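Local coordinates for clan CA, family C40, NlpC/P60 superfamily cysteine peptidase (Trichomonas vaginalis, PDB 6BIO), which is probably a cysteine peptidase of the NlpC/P60 family, a laterally acquired peptidoglycan hydrolase with which the protozoan targets bacteria, at residues D154-C168 and Y180-L193. Residues are numbered along the deposited sequence; the frame is centred on the assembly and turned at random. Where two conformers were deposited one is given.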
loop_
_atom_site.group_PDB
_atom_site.type_symbol
_atom_site.label_atom_id
_atom_site.label_comp_id
_atom_site.label_asym_id
_atom_site.label_seq_id
_atom_site.Cartn_x
_atom_site.Cartn_y
_atom_site.Cartn_z
ATOM N N ASP A 154 -1.490 7.862 8.481
ATOM C CA ASP A 154 -1.762 6.672 7.710
ATOM C C ASP A 154 -2.237 5.519 8.584
ATOM O O ASP A 154 -2.892 4.611 8.068
ATOM C CB ASP A 154 -0.530 6.221 6.923
ATOM C CG ASP A 154 -0.316 6.989 5.625
ATOM O OD1 ASP A 154 -1.234 7.719 5.155
ATOM O OD2 ASP A 154 0.807 6.858 5.078
ATOM N N GLY A 155 -1.925 5.510 9.887
ATOM C CA GLY A 155 -2.520 4.504 10.776
ATOM C C GLY A 155 -4.037 4.578 10.840
ATOM O O GLY A 155 -4.739 3.546 10.755
ATOM N N GLU A 156 -4.567 5.801 10.981
ATOM C CA GLU A 156 -6.005 5.977 10.938
ATOM C C GLU A 156 -6.539 5.564 9.582
ATOM O O GLU A 156 -7.620 4.981 9.490
ATOM C CB GLU A 156 -6.368 7.437 11.264
ATOM C CG GLU A 156 -5.998 7.770 12.728
ATOM C CD GLU A 156 -6.435 9.116 13.214
ATOM O OE1 GLU A 156 -7.127 9.851 12.464
ATOM O OE2 GLU A 156 -6.132 9.393 14.416
ATOM N N ARG A 157 -5.803 5.834 8.504
ATOM C CA ARG A 157 -6.290 5.421 7.191
ATOM C C ARG A 157 -6.324 3.899 7.079
ATOM O O ARG A 157 -7.233 3.330 6.460
ATOM C CB ARG A 157 -5.421 6.042 6.093
ATOM C CG ARG A 157 -5.453 7.542 6.072
ATOM C CD ARG A 157 -4.665 8.141 4.895
ATOM N NE ARG A 157 -4.761 9.593 4.929
ATOM C CZ ARG A 157 -3.908 10.400 5.552
ATOM N NH1 ARG A 157 -4.120 11.715 5.546
ATOM N NH2 ARG A 157 -2.819 9.918 6.129
ATOM N N ALA A 158 -5.326 3.222 7.644
ATOM C CA ALA A 158 -5.306 1.764 7.604
ATOM C C ALA A 158 -6.483 1.187 8.377
ATOM O O ALA A 158 -7.111 0.218 7.927
ATOM C CB ALA A 158 -3.992 1.262 8.167
ATOM N N ALA A 159 -6.809 1.781 9.530
ATOM C CA ALA A 159 -7.949 1.342 10.326
ATOM C C ALA A 159 -9.241 1.515 9.546
ATOM O O ALA A 159 -10.110 0.636 9.569
ATOM C CB ALA A 159 -8.001 2.135 11.630
ATOM N N ASN A 160 -9.403 2.643 8.840
ATOM C CA ASN A 160 -10.581 2.780 7.982
ATOM C C ASN A 160 -10.614 1.669 6.926
ATOM O O ASN A 160 -11.670 1.072 6.666
ATOM C CB ASN A 160 -10.638 4.150 7.317
ATOM C CG ASN A 160 -11.781 4.216 6.277
ATOM O OD1 ASN A 160 -12.978 4.269 6.620
ATOM N ND2 ASN A 160 -11.418 4.205 5.004
ATOM N N LEU A 161 -9.475 1.394 6.281
ATOM C CA LEU A 161 -9.466 0.380 5.219
ATOM C C LEU A 161 -9.922 -0.990 5.726
ATOM O O LEU A 161 -10.703 -1.660 5.047
ATOM C CB LEU A 161 -8.077 0.303 4.578
ATOM C CG LEU A 161 -7.839 1.435 3.579
ATOM C CD1 LEU A 161 -6.369 1.756 3.410
ATOM C CD2 LEU A 161 -8.459 1.080 2.227
ATOM N N VAL A 162 -9.440 -1.438 6.899
ATOM C CA VAL A 162 -9.916 -2.743 7.362
ATOM C C VAL A 162 -11.392 -2.697 7.729
ATOM O O VAL A 162 -12.093 -3.703 7.556
ATOM C CB VAL A 162 -9.051 -3.384 8.463
ATOM C CG1 VAL A 162 -7.643 -3.626 7.986
ATOM C CG2 VAL A 162 -9.069 -2.539 9.747
ATOM N N LYS A 163 -11.902 -1.560 8.214
ATOM C CA LYS A 163 -13.338 -1.460 8.478
ATOM C C LYS A 163 -14.149 -1.681 7.219
ATOM O O LYS A 163 -15.237 -2.231 7.299
ATOM C CB LYS A 163 -13.693 -0.115 9.112
ATOM C CG LYS A 163 -13.168 0.033 10.525
ATOM C CD LYS A 163 -13.401 1.439 11.066
ATOM C CE LYS A 163 -12.666 1.620 12.372
ATOM N NZ LYS A 163 -13.011 2.943 13.028
ATOM N N THR A 164 -13.640 -1.258 6.056
ATOM C CA THR A 164 -14.384 -1.430 4.806
ATOM C C THR A 164 -14.552 -2.897 4.449
ATOM O O THR A 164 -15.329 -3.213 3.527
ATOM C CB THR A 164 -13.724 -0.717 3.608
ATOM O OG1 THR A 164 -12.565 -1.418 3.156
ATOM C CG2 THR A 164 -13.405 0.746 3.913
ATOM N N LYS A 165 -13.822 -3.797 5.133
ATOM C CA LYS A 165 -13.910 -5.220 4.851
ATOM C C LYS A 165 -14.641 -6.001 5.935
ATOM O O LYS A 165 -14.698 -7.250 5.866
ATOM C CB LYS A 165 -12.527 -5.822 4.599
ATOM C CG LYS A 165 -11.827 -5.159 3.385
ATOM C CD LYS A 165 -12.597 -5.343 2.096
ATOM C CE LYS A 165 -11.849 -4.713 0.946
ATOM N NZ LYS A 165 -12.412 -5.062 -0.378
ATOM N N LEU A 166 -15.200 -5.311 6.922
ATOM C CA LEU A 166 -16.048 -6.001 7.884
ATOM C C LEU A 166 -17.093 -6.850 7.161
ATOM O O LEU A 166 -17.740 -6.396 6.197
ATOM C CB LEU A 166 -16.742 -4.992 8.801
ATOM C CG LEU A 166 -15.780 -4.404 9.847
ATOM C CD1 LEU A 166 -16.353 -3.128 10.438
ATOM C CD2 LEU A 166 -15.421 -5.423 10.955
ATOM N N GLY A 167 -17.256 -8.095 7.634
ATOM C CA GLY A 167 -18.218 -9.011 7.073
ATOM C C GLY A 167 -17.696 -9.868 5.952
ATOM O O GLY A 167 -18.393 -10.797 5.536
ATOM N N CYS A 168 -16.518 -9.568 5.405
ATOM C CA CYS A 168 -15.951 -10.424 4.376
ATOM C C CYS A 168 -15.618 -11.793 4.975
ATOM O O CYS A 168 -15.203 -11.906 6.136
ATOM C CB CYS A 168 -14.662 -9.793 3.812
ATOM S SG CYS A 168 -14.885 -8.352 2.808
ATOM N N TYR A 180 -10.548 -13.080 2.811
ATOM C CA TYR A 180 -9.294 -12.745 3.467
ATOM C C TYR A 180 -8.949 -13.794 4.499
ATOM O O TYR A 180 -9.831 -14.377 5.125
ATOM C CB TYR A 180 -9.408 -11.420 4.240
ATOM C CG TYR A 180 -9.441 -10.211 3.333
ATOM C CD1 TYR A 180 -8.280 -9.644 2.897
ATOM C CD2 TYR A 180 -10.645 -9.687 2.871
ATOM C CE1 TYR A 180 -8.286 -8.572 2.057
ATOM C CE2 TYR A 180 -10.686 -8.631 2.001
ATOM C CZ TYR A 180 -9.491 -8.070 1.591
ATOM O OH TYR A 180 -9.489 -7.021 0.695
ATOM N N ASP A 181 -7.635 -13.971 4.726
ATOM C CA ASP A 181 -7.189 -14.531 5.994
ATOM C C ASP A 181 -6.590 -13.410 6.831
ATOM O O ASP A 181 -6.604 -12.240 6.457
ATOM C CB ASP A 181 -6.275 -15.751 5.820
ATOM C CG ASP A 181 -4.926 -15.449 5.223
ATOM O OD1 ASP A 181 -4.507 -14.297 5.214
ATOM O OD2 ASP A 181 -4.294 -16.425 4.748
ATOM N N CYS A 182 -6.123 -13.755 8.031
ATOM C CA CYS A 182 -5.810 -12.705 9.001
ATOM C C CYS A 182 -4.681 -11.808 8.509
ATOM O O CYS A 182 -4.772 -10.573 8.595
ATOM C CB CYS A 182 -5.476 -13.316 10.363
ATOM S SG CYS A 182 -4.039 -14.415 10.486
ATOM N N SER A 183 -3.616 -12.420 8.005
ATOM C CA SER A 183 -2.445 -11.670 7.547
ATOM C C SER A 183 -2.654 -11.068 6.157
ATOM O O SER A 183 -2.106 -10.010 5.862
ATOM C CB SER A 183 -1.234 -12.624 7.590
ATOM O OG SER A 183 -1.638 -13.800 6.907
ATOM N N GLY A 184 -3.502 -11.678 5.343
ATOM C CA GLY A 184 -3.808 -11.089 4.041
ATOM C C GLY A 184 -4.567 -9.789 4.161
ATOM O O GLY A 184 -4.355 -8.856 3.388
ATOM N N LEU A 185 -5.453 -9.698 5.144
ATOM C CA LEU A 185 -6.149 -8.455 5.406
ATOM C C LEU A 185 -5.171 -7.343 5.739
ATOM O O LEU A 185 -5.338 -6.203 5.284
ATOM C CB LEU A 185 -7.176 -8.677 6.541
ATOM C CG LEU A 185 -8.019 -7.468 6.926
ATOM C CD1 LEU A 185 -8.932 -7.005 5.768
ATOM C CD2 LEU A 185 -8.859 -7.769 8.137
ATOM N N MET A 186 -4.136 -7.634 6.552
ATOM C CA MET A 186 -3.168 -6.606 6.932
ATOM C C MET A 186 -2.380 -6.159 5.725
ATOM O O MET A 186 -2.208 -4.957 5.510
ATOM C CB MET A 186 -2.216 -7.150 7.990
ATOM C CG MET A 186 -2.822 -7.753 9.263
ATOM S SD MET A 186 -3.819 -6.640 10.312
ATOM C CE MET A 186 -5.446 -6.856 9.560
ATOM N N GLN A 187 -1.893 -7.112 4.928
ATOM C CA GLN A 187 -1.056 -6.750 3.791
ATOM C C GLN A 187 -1.864 -5.969 2.764
ATOM O O GLN A 187 -1.381 -4.973 2.214
ATOM C CB GLN A 187 -0.420 -7.986 3.178
ATOM C CG GLN A 187 0.577 -7.646 2.067
ATOM C CD GLN A 187 1.118 -8.855 1.355
ATOM O OE1 GLN A 187 0.369 -9.685 0.827
ATOM N NE2 GLN A 187 2.428 -8.959 1.296
ATOM N N TRP A 188 -3.107 -6.392 2.521
ATOM C CA TRP A 188 -3.978 -5.683 1.595
ATOM C C TRP A 188 -4.174 -4.233 2.039
ATOM O O TRP A 188 -4.121 -3.292 1.232
ATOM C CB TRP A 188 -5.327 -6.428 1.494
ATOM C CG TRP A 188 -6.348 -5.569 0.787
ATOM C CD1 TRP A 188 -6.494 -5.395 -0.537
ATOM C CD2 TRP A 188 -7.265 -4.664 1.416
ATOM N NE1 TRP A 188 -7.451 -4.430 -0.782
ATOM C CE2 TRP A 188 -7.930 -3.962 0.399
ATOM C CE3 TRP A 188 -7.593 -4.390 2.744
ATOM C CZ2 TRP A 188 -8.904 -3.004 0.677
ATOM C CZ3 TRP A 188 -8.548 -3.439 2.995
ATOM C CH2 TRP A 188 -9.168 -2.740 1.966
ATOM N N ALA A 189 -4.512 -4.028 3.312
ATOM C CA ALA A 189 -4.835 -2.680 3.767
ATOM C C ALA A 189 -3.648 -1.754 3.529
ATOM O O ALA A 189 -3.794 -0.619 3.063
ATOM C CB ALA A 189 -5.235 -2.688 5.242
ATOM N N TYR A 190 -2.442 -2.216 3.884
ATOM C CA TYR A 190 -1.269 -1.377 3.666
ATOM C C TYR A 190 -0.906 -1.242 2.188
ATOM O O TYR A 190 -0.404 -0.186 1.768
ATOM C CB TYR A 190 -0.100 -1.820 4.582
ATOM C CG TYR A 190 -0.270 -1.180 5.951
ATOM C CD1 TYR A 190 0.126 0.124 6.126
ATOM C CD2 TYR A 190 -0.853 -1.842 7.015
ATOM C CE1 TYR A 190 -0.069 0.765 7.307
ATOM C CE2 TYR A 190 -1.061 -1.196 8.218
ATOM C CZ TYR A 190 -0.626 0.102 8.372
ATOM O OH TYR A 190 -0.812 0.791 9.549
ATOM N N ASN A 191 -1.241 -2.233 1.360
ATOM C CA ASN A 191 -1.061 -2.091 -0.083
ATOM C C ASN A 191 -1.814 -0.863 -0.579
ATOM O O ASN A 191 -1.312 -0.118 -1.423
ATOM C CB ASN A 191 -1.563 -3.330 -0.817
ATOM C CG ASN A 191 -1.430 -3.152 -2.317
ATOM O OD1 ASN A 191 -2.385 -2.812 -3.022
ATOM N ND2 ASN A 191 -0.226 -3.323 -2.813
ATOM N N ARG A 192 -3.019 -0.628 -0.057
ATOM C CA ARG A 192 -3.818 0.518 -0.474
ATOM C C ARG A 192 -3.272 1.855 -0.000
ATOM O O ARG A 192 -3.726 2.909 -0.480
ATOM C CB ARG A 192 -5.230 0.299 0.016
ATOM C CG ARG A 192 -6.002 -0.809 -0.722
ATOM C CD ARG A 192 -6.125 -0.542 -2.184
ATOM N NE ARG A 192 -7.009 -1.447 -2.895
ATOM C CZ ARG A 192 -6.628 -2.456 -3.655
ATOM N NH1 ARG A 192 -5.375 -2.805 -3.746
ATOM N NH2 ARG A 192 -7.533 -3.130 -4.339
ATOM N N LEU A 193 -2.275 1.850 0.881
ATOM C CA LEU A 193 -1.532 3.031 1.310
ATOM C C LEU A 193 -0.123 3.046 0.744
ATOM O O LEU A 193 0.714 3.868 1.153
ATOM C CB LEU A 193 -1.483 3.062 2.844
ATOM C CG LEU A 193 -2.883 3.140 3.481
ATOM C CD1 LEU A 193 -2.801 2.981 4.984
ATOM C CD2 LEU A 193 -3.621 4.454 3.148
HETATM O O HOH W 1 1.030 6.320 2.398
#
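K165 and W188 meet with the lysine methylenes laid across one face of the indole: K165 CE is 3.4 Å from W188 CZ2, offset toward the rim of the ring. A bend at chi2 (-61°) turns the lysine chain along this face, where it also reaches Y180, CE lying 3.3 Å from Y180 OH. That hydroxyl sits over the centre of the same indole face; it is buried here and has no hydrogen-bond partner in the model. The lysine ammonium runs on to the carbonyl of P177. At the indole edge, in plane, stands L161 O, 3.5 Å from W188 CZ3, an oxygen whose lone pair accepts from T164 OG1. R192 CG lies against the opposite indole face, and the R192 guanidinium goes on to a salt bridge with D51.

Between the helices themselves, A189 marks the close approach, its CA 5.7 Å from that of L161, and V162 CG1 packs on A189 CB and L185 CG. The L161 side chain forks here: CD2 lies by W188 CH2, while CD1 reaches A189 O and, at 3.8 Å, L193 CG, the two leucines sliding past each other in opposite directions. Helices 154-163 and 182-191 cross at 123°, with axes 9.1 Å apart, and belong to the papain-like NlpC/P60 fold, in which helices pack beside an antiparallel sheet. Strand residues M240 and I248 accordingly touch V162 from the sheet side.

Toward the start of helix 154-163, L193 inserts its CD1 near D154 O (3.5 Å) and A158 N, while CD2 lies on R157 CB. A158 CB meets the phenol end of Y190, 3.5 Å from OH, a hydroxyl hydrogen-bonded to G220 O. No direct hydrogen bond joins the segments; one water donates to both D154 OD2 and L193 O. The other carboxylate oxygen, D154 OD1, has a salt bridge to K147.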